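Local coordinates for protein gamma-glutamyltranspeptidase (Ggt) (PDB 5BPK) that probably transfers or hydrolyses the gamma-glutamyl group of glutathione and related compounds, as an N-terminal nucleophile hydrolase, at residues V6-R9 with W10-V14; N50-L53 with Y54-G58; E117-S120 with A121-H125. One frame throughout, in Å; residues are numbered along the deposited sequence. Where two conformers were deposited one is given.

How the contacts relate
All three contacts are local, follow one another along the chain and share no helix or strand. Contact 1 is largely buried. It closes the beta hairpin of strands 2-8 and 13-19, and combines strand pairing with a carboxylate that gathers backbone N-H groups. Contact 2 lies at the surface in a loop, on the opposite side of the chain's centre, about 36 Å from contact 1 between centres. A side-chain amide oxygen does the gathering there, and Tyr54 belongs to the ligand pocket. Contact 3 is partly buried where helix 115-120 ends, and combines a last helical hydrogen bond with a water and an arginine. Contacts 2 and 3 approach to about 6 Å between nearest atoms.

Contact 1: V6-R9 with W10-V14; sequences VADR and WGNAV. With EDO (1,2-ethanediol), chain T.
Val6 and Val14 form an antiparallel hydrogen-bonded pair in the beta hairpin of strands 2-8 and 13-19. Val6 N donates to Val14 O, and Val14 N donates back to Val6 O, both at 2.9 Å. Ala7 faces Ala13 as a non-hydrogen-bonded pair, with the CB atoms 4.4 Å apart on the opposite face of the sheet from the valines. Asp8 ties up the turn. Its N donates to Asn12 O at 3.1 Å, and a water bridges Asp8 O and Asn12 O. A chi1 of 68° turns the carboxylate in over the loop. Asp8 OD1 takes the N-H of Asn12 at 3.0 Å from above the carboxylate plane, with weak bonds from Trp10 N and Gly11 N. Asp8 OD2 uses its syn lone pair for Asn12 ND2 at 2.9 Å. It also accepts from Ala61 N of the neighbouring Ggt chain. The carboxylate stands at 82° to the Trp10 ring, with OD2 at the ring edge. In the conformer given, Arg9 CG lies over one face of the indole, 3.6 Å from the centroid of the Trp10 six-membered ring, a CH-pi contact. Gly11 completes the loop. Ala13 packs on Val85 and Val88 of strand 84-89, and a strand of the neighbouring Ggt chain extends the hairpin's sheet across the interface.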
ATOM      1  N   VAL B   6      12.180   3.694   5.054  1.00  9.61           N
ATOM      2  CA  VAL B   6      13.615   3.923   5.127  1.00 10.59           C
ATOM      3  C   VAL B   6      13.890   5.334   5.641  1.00 10.69           C
ATOM      4  O   VAL B   6      13.248   6.289   5.219  1.00 11.01           O
ATOM      5  CB  VAL B   6      14.321   3.768   3.742  1.00 11.44           C
ATOM      6  CG1 VAL B   6      15.837   3.775   3.915  1.00 12.37           C
ATOM      7  CG2 VAL B   6      13.858   2.491   3.001  1.00 10.89           C
ATOM      8  N   ALA B   7      14.867   5.458   6.531  1.00 11.72           N
ATOM      9  CA  ALA B   7      15.346   6.770   6.970  1.00  9.51           C
ATOM     10  C   ALA B   7      16.855   6.707   7.131  1.00 11.17           C
ATOM     11  O   ALA B   7      17.364   5.752   7.739  1.00 11.68           O
ATOM     12  CB  ALA B   7      14.674   7.187   8.269  1.00 11.45           C
ATOM     13  N   ASP B   8      17.557   7.694   6.561  1.00 12.29           N
ATOM     14  CA  ASP B   8      19.021   7.721   6.575  1.00 11.92           C
ATOM     15  C   ASP B   8      19.582   8.763   7.557  1.00 12.20           C
ATOM     16  O   ASP B   8      18.830   9.477   8.218  1.00 12.78           O
ATOM     17  CB  ASP B   8      19.605   7.862   5.155  1.00 11.58           C
ATOM     18  CG  ASP B   8      19.334   9.208   4.505  1.00 12.76           C
ATOM     19  OD1 ASP B   8      19.171  10.232   5.205  1.00 12.57           O
ATOM     20  OD2 ASP B   8      19.313   9.233   3.256  1.00 12.58           O
ATOM     21  N   ARG B   9      20.905   8.830   7.662  0.50 12.70           N
ATOM     22  CA  ARG B   9      21.551   9.690   8.654  0.50 12.91           C
ATOM     23  C   ARG B   9      21.465  11.179   8.320  0.50 13.88           C
ATOM     24  O   ARG B   9      21.628  12.025   9.205  0.50 15.86           O
ATOM     25  CB  ARG B   9      23.016   9.282   8.829  0.50 11.99           C
ATOM     26  CG  ARG B   9      23.903   9.561   7.626  0.50 13.43           C
ATOM     27  CD  ARG B   9      25.171   8.717   7.683  0.50 12.56           C
ATOM     28  NE  ARG B   9      26.016   9.032   8.840  0.50 13.82           N
ATOM     29  CZ  ARG B   9      27.184   8.445   9.075  0.50 15.49           C
ATOM     30  NH1 ARG B   9      27.902   8.774  10.142  0.50 18.26           N
ATOM     31  NH2 ARG B   9      27.639   7.526   8.237  0.50 14.37           N
ATOM     32  N   TRP B  10      21.201  11.498   7.054  1.00 13.90           N
ATOM     33  CA  TRP B  10      21.193  12.889   6.602  1.00 14.24           C
ATOM     34  C   TRP B  10      19.853  13.583   6.765  1.00 14.78           C
ATOM     35  O   TRP B  10      19.772  14.801   6.657  1.00 17.60           O
ATOM     36  CB  TRP B  10      21.669  12.987   5.151  1.00 14.77           C
ATOM     37  CG  TRP B  10      23.075  12.485   5.000  1.00 14.80           C
ATOM     38  CD1 TRP B  10      24.218  13.136   5.363  1.00 13.66           C
ATOM     39  CD2 TRP B  10      23.483  11.207   4.507  1.00 15.55           C
ATOM     40  NE1 TRP B  10      25.316  12.358   5.090  1.00 15.45           N
ATOM     41  CE2 TRP B  10      24.893  11.169   4.558  1.00 16.63           C
ATOM     42  CE3 TRP B  10      22.799  10.099   3.995  1.00 14.88           C
ATOM     43  CZ2 TRP B  10      25.622  10.063   4.137  1.00 16.95           C
ATOM     44  CZ3 TRP B  10      23.523   9.004   3.576  1.00 17.08           C
ATOM     45  CH2 TRP B  10      24.914   8.988   3.645  1.00 17.89           C
ATOM     46  N   GLY B  11      18.801  12.809   6.996  1.00 15.17           N
ATOM     47  CA  GLY B  11      17.461  13.354   7.118  1.00 14.13           C
ATOM     48  C   GLY B  11      16.540  13.052   5.957  1.00 14.06           C
ATOM     49  O   GLY B  11      15.426  13.561   5.909  1.00 15.97           O
ATOM     50  N   ASN B  12      16.985  12.245   5.006  1.00 13.33           N
ATOM     51  CA  ASN B  12      16.066  11.744   3.994  1.00 12.43           C
ATOM     52  C   ASN B  12      15.203  10.626   4.580  1.00 13.24           C
ATOM     53  O   ASN B  12      15.649   9.871   5.442  1.00 13.74           O
ATOM     54  CB  ASN B  12      16.805  11.205   2.771  1.00 14.55           C
ATOM     55  CG  ASN B  12      17.755  12.220   2.150  1.00 12.23           C
ATOM     56  OD1 ASN B  12      17.327  13.236   1.599  1.00 15.77           O
ATOM     57  ND2 ASN B  12      19.052  11.938   2.222  1.00 12.31           N
ATOM     58  N   ALA B  13      13.971  10.527   4.096  1.00 11.99           N
ATOM     59  CA  ALA B  13      13.097   9.412   4.433  1.00 11.67           C
ATOM     60  C   ALA B  13      12.226   9.072   3.235  1.00 11.42           C
ATOM     61  O   ALA B  13      11.799   9.966   2.491  1.00 11.34           O
ATOM     62  CB  ALA B  13      12.233   9.735   5.641  1.00 12.29           C
ATOM     63  N   VAL B  14      11.980   7.774   3.058  1.00 10.58           N
ATOM     64  CA  VAL B  14      11.253   7.246   1.917  1.00 11.25           C
ATOM     65  C   VAL B  14      10.272   6.206   2.458  1.00 10.01           C
ATOM     66  O   VAL B  14      10.667   5.265   3.155  1.00 10.62           O
ATOM     67  CB  VAL B  14      12.209   6.578   0.902  1.00 11.08           C
ATOM     68  CG1 VAL B  14      11.444   6.068  -0.300  1.00 11.13           C
ATOM     69  CG2 VAL B  14      13.304   7.554   0.460  1.00 13.76           C
TER
HETATM   70  C1  EDO T 706      21.582  14.828   1.825  1.00 24.19           C
HETATM   71  O1  EDO T 706      21.063  13.667   1.169  1.00 19.96           O
HETATM   72  C2  EDO T 706      23.090  14.731   1.916  1.00 24.64           C
HETATM   73  O2  EDO T 706      23.626  15.012   0.623  1.00 26.91           O
HETATM   74  O   HOH W   1      16.184  10.408   8.162  1.00 14.23           O

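Contact 2: N50-L53 with Y54-G58; sequences NPNL and YGLVG. With EDO (1,2-ethanediol), chain Q.
A type I beta turn with a G1 bulge, running from Asn52 to Gly55, forms the bend of this loop, and it carries Tyr54 of the ligand pocket. The loop lies between strands 13-19 and 77-81. Gly55 N donates to Asn52 O at 2.9 Å and closes the turn. Asn52 N donates to Leu56 O at 3.0 Å, in the carbonyl plane, and so ties Asn52 to the residue after Gly55. Pro51 CA also makes a CA-H...O contact with Leu56 O.

The Asn52 side chain supports the turn from within. With chi1 at 80°, CG sits between the backbone N and the carbonyl carbon, and the amide folds back over the bend. Its OD1 takes two backbone N-H groups, Tyr54 N at 3.0 Å and Leu56 N at 3.1 Å. The bond from Tyr54 N makes an Asx turn. The two donors reach OD1 from opposite faces of the amide plane, 59° and 37° out of that plane. The other end of the amide, ND2, donates to Asp42 O, which helps to fix its rotation.

Tyr54 touches the bound dihydro-oxazolyl amino acid, and its OH is hydrogen-bonded to Asn21 OD1, another pocket residue. Tyr54 O is bonded to Gln127 NE2. The turn may thus help to place the ring beside the ligand. Across the arms, Pro51 CB packs on Val57 CG1 at 4.2 Å. A water accepts from Gly58 N and probably donates to Asn50 O. An ethanediol, probably from the crystallisation liquor, donates to Leu56 O. Leu53 CB lies over the centre of one face of the Tyr54 ring, 4.2 Å from its centroid.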
ATOM      1  N   ASN B  50     -20.990  -1.497  -7.348  1.00 19.33           N
ATOM      2  CA  ASN B  50     -20.476  -2.865  -7.183  1.00 20.82           C
ATOM      3  C   ASN B  50     -19.306  -2.878  -6.192  1.00 18.48           C
ATOM      4  O   ASN B  50     -18.345  -2.149  -6.399  1.00 20.79           O
ATOM      5  CB  ASN B  50     -20.005  -3.414  -8.530  1.00 21.68           C
ATOM      6  CG  ASN B  50     -19.373  -4.787  -8.417  1.00 22.20           C
ATOM      7  OD1 ASN B  50     -18.147  -4.934  -8.527  1.00 23.18           O
ATOM      8  ND2 ASN B  50     -20.204  -5.805  -8.216  1.00 20.55           N
ATOM      9  N   PRO B  51     -19.390  -3.694  -5.117  1.00 19.16           N
ATOM     10  CA  PRO B  51     -18.288  -3.763  -4.153  1.00 17.86           C
ATOM     11  C   PRO B  51     -17.126  -4.575  -4.702  1.00 17.62           C
ATOM     12  O   PRO B  51     -17.340  -5.641  -5.277  1.00 18.63           O
ATOM     13  CB  PRO B  51     -18.917  -4.484  -2.953  1.00 19.35           C
ATOM     14  CG  PRO B  51     -19.977  -5.344  -3.553  1.00 21.97           C
ATOM     15  CD  PRO B  51     -20.509  -4.584  -4.733  1.00 19.68           C
ATOM     16  N   ASN B  52     -15.902  -4.089  -4.499  1.00 16.34           N
ATOM     17  CA  ASN B  52     -14.706  -4.795  -4.968  1.00 16.41           C
ATOM     18  C   ASN B  52     -14.153  -5.733  -3.892  1.00 16.56           C
ATOM     19  O   ASN B  52     -14.839  -6.023  -2.910  1.00 17.20           O
ATOM     20  CB  ASN B  52     -13.657  -3.800  -5.512  1.00 15.54           C
ATOM     21  CG  ASN B  52     -12.831  -3.097  -4.422  1.00 16.35           C
ATOM     22  OD1 ASN B  52     -13.148  -3.131  -3.230  1.00 14.99           O
ATOM     23  ND2 ASN B  52     -11.756  -2.441  -4.857  1.00 13.54           N
ATOM     24  N   LEU B  53     -12.924  -6.211  -4.089  1.00 15.61           N
ATOM     25  CA  LEU B  53     -12.288  -7.166  -3.167  1.00 17.21           C
ATOM     26  C   LEU B  53     -12.275  -6.686  -1.709  1.00 16.62           C
ATOM     27  O   LEU B  53     -12.243  -7.508  -0.794  1.00 18.03           O
ATOM     28  CB  LEU B  53     -10.856  -7.476  -3.623  1.00 17.46           C
ATOM     29  CG  LEU B  53     -10.667  -8.502  -4.747  1.00 20.16           C
ATOM     30  CD1 LEU B  53      -9.199  -8.537  -5.191  1.00 24.44           C
ATOM     31  CD2 LEU B  53     -11.124  -9.895  -4.324  1.00 24.27           C
ATOM     32  N   TYR B  54     -12.286  -5.369  -1.498  1.00 15.36           N
ATOM     33  CA  TYR B  54     -12.249  -4.804  -0.138  1.00 16.77           C
ATOM     34  C   TYR B  54     -13.593  -4.218   0.309  1.00 15.87           C
ATOM     35  O   TYR B  54     -13.674  -3.553   1.343  1.00 17.02           O
ATOM     36  CB  TYR B  54     -11.115  -3.770  -0.020  1.00 15.00           C
ATOM     37  CG  TYR B  54      -9.826  -4.302  -0.594  1.00 16.01           C
ATOM     38  CD1 TYR B  54      -9.105  -5.268   0.088  1.00 14.53           C
ATOM     39  CD2 TYR B  54      -9.364  -3.894  -1.844  1.00 14.91           C
ATOM     40  CE1 TYR B  54      -7.938  -5.791  -0.430  1.00 15.68           C
ATOM     41  CE2 TYR B  54      -8.193  -4.417  -2.372  1.00 14.45           C
ATOM     42  CZ  TYR B  54      -7.485  -5.368  -1.657  1.00 17.47           C
ATOM     43  OH  TYR B  54      -6.325  -5.912  -2.174  1.00 21.30           O
ATOM     44  N   GLY B  55     -14.647  -4.489  -0.460  1.00 16.33           N
ATOM     45  CA  GLY B  55     -15.976  -3.953  -0.159  1.00 16.08           C
ATOM     46  C   GLY B  55     -16.118  -2.463  -0.422  1.00 18.58           C
ATOM     47  O   GLY B  55     -17.030  -1.811   0.091  1.00 20.78           O
ATOM     48  N   LEU B  56     -15.201  -1.907  -1.206  1.00 16.87           N
ATOM     49  CA  LEU B  56     -15.258  -0.502  -1.576  1.00 16.72           C
ATOM     50  C   LEU B  56     -16.137  -0.343  -2.819  1.00 15.91           C
ATOM     51  O   LEU B  56     -16.172  -1.217  -3.698  1.00 16.44           O
ATOM     52  CB  LEU B  56     -13.847   0.043  -1.810  1.00 14.76           C
ATOM     53  CG  LEU B  56     -12.934   0.031  -0.582  1.00 13.71           C
ATOM     54  CD1 LEU B  56     -11.484   0.237  -1.009  1.00 15.43           C
ATOM     55  CD2 LEU B  56     -13.361   1.070   0.457  1.00 13.35           C
ATOM     56  N   VAL B  57     -16.850   0.774  -2.870  1.00 16.64           N
ATOM     57  CA  VAL B  57     -17.771   1.083  -3.954  1.00 15.96           C
ATOM     58  C   VAL B  57     -17.455   2.433  -4.576  1.00 16.45           C
ATOM     59  O   VAL B  57     -16.757   3.281  -3.989  1.00 17.34           O
ATOM     60  CB  VAL B  57     -19.233   1.099  -3.442  1.00 17.71           C
ATOM     61  CG1 VAL B  57     -19.665  -0.317  -3.062  1.00 18.26           C
ATOM     62  CG2 VAL B  57     -19.389   2.077  -2.266  1.00 18.87           C
ATOM     63  N   GLY B  58     -17.990   2.633  -5.767  1.00 16.45           N
ATOM     64  CA  GLY B  58     -17.783   3.877  -6.476  1.00 15.77           C
ATOM     65  C   GLY B  58     -18.811   4.132  -7.542  1.00 16.21           C
ATOM     66  O   GLY B  58     -19.828   3.433  -7.636  1.00 16.35           O
TER
HETATM   67  C1  EDO Q 703     -13.629   0.675  -5.124  1.00 30.57           C
HETATM   68  O1  EDO Q 703     -12.811   1.854  -5.199  1.00 20.02           O
HETATM   69  C2  EDO Q 703     -13.986   0.135  -6.502  1.00 30.92           C
HETATM   70  O2  EDO Q 703     -15.360  -0.299  -6.545  1.00 31.29           O
HETATM   71  O   HOH W   2     -18.586   0.385  -7.303  1.00 20.83           O

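Contact 3: E117-S120 with A121-H125; sequences EAVS and APRFH. With EDO (1,2-ethanediol), chain R; EDO (1,2-ethanediol), chain H.
Ala121 leaves the C-terminal end of helix 115-120, where its N donates the last helical hydrogen bond across this junction, to Glu117 O at 3.0 Å. The bond is somewhat bent, at 144°. Ala121 has a psi of 135°, and the chain runs on in extended form through Pro122 to His125.

Among the packing contacts, Ala121 CB rests against the last turn, 3.3 Å from Glu117 O. Val119 and Arg123 lie side by side and point the same way, with Val119 CG1 at 3.7 Å from Arg123 NH2.

The charged group is that of Arg123. Its chain is extended from CG to NE, which carries the guanidinium back under the helix end. Arg123 NH2 comes to 2.8 Å from Val119 O. NH1 forms a salt bridge with Asp183 and a hydrogen bond to Met161 O, so the group is held from several directions. Arg185 donates to Val119 O and Ala121 O, bringing a second positive charge to the helix end, which probably suits the partial negative charge of the carbonyl groups at a helix C-terminus.

An ethanediol molecule, probably from the crystallisation liquor, lies alongside and donates to Arg123 O. Pro122 O accepts from Tyr306 OH of the neighbouring Ggt chain.

A water joins helix end and loop. It lies 2.8 Å from Ala118 O and from Ala121 O, probably donating to them. It accepts from Arg123 NE at 2.9 Å, lying in the guanidinium plane at its edge.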
ATOM      1  N   GLU B 117       5.128  -0.486  20.381  1.00 10.12           N
ATOM      2  CA  GLU B 117       3.818  -0.473  21.024  1.00 10.05           C
ATOM      3  C   GLU B 117       2.736   0.048  20.065  1.00 10.66           C
ATOM      4  O   GLU B 117       1.641  -0.541  19.946  1.00 11.63           O
ATOM      5  CB  GLU B 117       3.858   0.384  22.281  1.00 11.78           C
ATOM      6  CG  GLU B 117       4.719  -0.201  23.401  1.00 12.23           C
ATOM      7  CD  GLU B 117       4.994   0.796  24.527  1.00 14.26           C
ATOM      8  OE1 GLU B 117       5.105   2.018  24.272  1.00 14.32           O
ATOM      9  OE2 GLU B 117       5.102   0.347  25.680  1.00 17.44           O
ATOM     10  N   ALA B 118       3.045   1.144  19.377  1.00 11.70           N
ATOM     11  CA  ALA B 118       2.095   1.755  18.450  1.00 11.49           C
ATOM     12  C   ALA B 118       1.686   0.791  17.335  1.00 10.25           C
ATOM     13  O   ALA B 118       0.528   0.798  16.899  1.00 12.63           O
ATOM     14  CB  ALA B 118       2.665   3.042  17.858  1.00 11.60           C
ATOM     15  N   VAL B 119       2.642  -0.009  16.856  1.00  9.28           N
ATOM     16  CA  VAL B 119       2.371  -1.005  15.810  1.00 10.24           C
ATOM     17  C   VAL B 119       1.643  -2.270  16.329  1.00 10.54           C
ATOM     18  O   VAL B 119       0.697  -2.753  15.696  1.00 11.38           O
ATOM     19  CB  VAL B 119       3.666  -1.394  15.063  1.00  9.70           C
ATOM     20  CG1 VAL B 119       3.448  -2.596  14.131  1.00 10.62           C
ATOM     21  CG2 VAL B 119       4.216  -0.187  14.278  1.00 12.20           C
ATOM     22  N   SER B 120       2.085  -2.807  17.464  0.50 11.13           N
ATOM     23  CA  SER B 120       1.478  -4.028  18.005  0.50 12.47           C
ATOM     24  C   SER B 120       0.057  -3.818  18.527  0.50 11.83           C
ATOM     25  O   SER B 120      -0.746  -4.751  18.520  0.50 12.02           O
ATOM     26  CB  SER B 120       2.344  -4.603  19.120  0.50 13.06           C
ATOM     27  OG  SER B 120       3.561  -5.103  18.601  0.50 17.92           O
ATOM     28  N   ALA B 121      -0.246  -2.603  18.978  1.00 10.75           N
ATOM     29  CA  ALA B 121      -1.545  -2.300  19.600  1.00 12.14           C
ATOM     30  C   ALA B 121      -2.708  -2.769  18.723  1.00 12.12           C
ATOM     31  O   ALA B 121      -2.689  -2.556  17.499  1.00 12.05           O
ATOM     32  CB  ALA B 121      -1.677  -0.813  19.879  1.00 12.55           C
ATOM     33  N   PRO B 122      -3.712  -3.418  19.340  1.00 10.64           N
ATOM     34  CA  PRO B 122      -4.872  -3.847  18.566  1.00 10.89           C
ATOM     35  C   PRO B 122      -5.545  -2.702  17.809  1.00 10.57           C
ATOM     36  O   PRO B 122      -5.547  -1.568  18.283  1.00 11.53           O
ATOM     37  CB  PRO B 122      -5.810  -4.403  19.638  1.00 13.07           C
ATOM     38  CG  PRO B 122      -4.858  -5.010  20.634  1.00 11.97           C
ATOM     39  CD  PRO B 122      -3.733  -3.992  20.703  1.00 13.11           C
ATOM     40  N   ARG B 123      -6.102  -3.033  16.645  1.00 10.85           N
ATOM     41  CA  ARG B 123      -6.667  -2.067  15.708  1.00 10.94           C
ATOM     42  C   ARG B 123      -8.159  -2.303  15.525  1.00 10.30           C
ATOM     43  O   ARG B 123      -8.616  -3.443  15.607  1.00 10.44           O
ATOM     44  CB  ARG B 123      -5.978  -2.205  14.349  1.00 10.12           C
ATOM     45  CG  ARG B 123      -4.560  -1.687  14.361  1.00 12.10           C
ATOM     46  CD  ARG B 123      -3.746  -2.164  13.124  1.00 12.74           C
ATOM     47  NE  ARG B 123      -2.330  -1.907  13.385  1.00 14.84           N
ATOM     48  CZ  ARG B 123      -1.305  -2.444  12.748  1.00 12.00           C
ATOM     49  NH1 ARG B 123      -1.478  -3.321  11.771  1.00 12.42           N
ATOM     50  NH2 ARG B 123      -0.079  -2.110  13.124  1.00 14.93           N
ATOM     51  N   PHE B 124      -8.906  -1.220  15.288  1.00 11.34           N
ATOM     52  CA  PHE B 124     -10.323  -1.301  14.906  1.00 11.29           C
ATOM     53  C   PHE B 124     -10.487  -0.655  13.538  1.00 11.88           C
ATOM     54  O   PHE B 124      -9.567  -0.032  13.024  1.00 12.43           O
ATOM     55  CB  PHE B 124     -11.256  -0.642  15.941  1.00 10.60           C
ATOM     56  CG  PHE B 124     -11.015   0.827  16.131  1.00 10.00           C
ATOM     57  CD1 PHE B 124     -11.685   1.772  15.357  1.00 10.97           C
ATOM     58  CD2 PHE B 124     -10.093   1.262  17.062  1.00 11.13           C
ATOM     59  CE1 PHE B 124     -11.438   3.128  15.530  1.00 12.86           C
ATOM     60  CE2 PHE B 124      -9.828   2.605  17.227  1.00 10.46           C
ATOM     61  CZ  PHE B 124     -10.497   3.548  16.459  1.00 11.31           C
ATOM     62  N   HIS B 125     -11.659  -0.820  12.943  1.00 10.46           N
ATOM     63  CA  HIS B 125     -11.888  -0.339  11.588  1.00 10.19           C
ATOM     64  C   HIS B 125     -13.371  -0.125  11.328  1.00 10.92           C
ATOM     65  O   HIS B 125     -14.197  -0.964  11.672  1.00 12.52           O
ATOM     66  CB  HIS B 125     -11.286  -1.358  10.609  1.00 10.86           C
ATOM     67  CG  HIS B 125     -11.560  -1.084   9.166  1.00  8.66           C
ATOM     68  ND1 HIS B 125     -10.932  -0.080   8.461  1.00 13.62           N
ATOM     69  CD2 HIS B 125     -12.378  -1.711   8.283  1.00 10.73           C
ATOM     70  CE1 HIS B 125     -11.359  -0.093   7.210  1.00 13.18           C
ATOM     71  NE2 HIS B 125     -12.229  -1.079   7.072  1.00 11.14           N
TER
HETATM   72  C1  EDO R 704      -9.049  -2.357  19.120  1.00 15.64           C
HETATM   73  O1  EDO R 704      -9.906  -1.318  19.614  1.00 19.65           O
HETATM   74  C2  EDO R 704      -9.889  -3.536  18.617  1.00 14.35           C
HETATM   75  O2  EDO R 704      -9.095  -4.602  18.051  1.00 12.99           O
HETATM   76  C1  EDO H 404       4.279  -8.735  21.538  1.00 20.37           C
HETATM   77  O1  EDO H 404       4.604 -10.018  20.963  1.00 17.18           O
HETATM   78  C2  EDO H 404       4.280  -7.643  20.457  1.00 21.49           C
HETATM   79  O2  EDO H 404       5.533  -6.918  20.405  1.00 16.46           O
HETATM   80  O   HOH W   3      -1.574  -0.638  15.855  1.00 14.31           O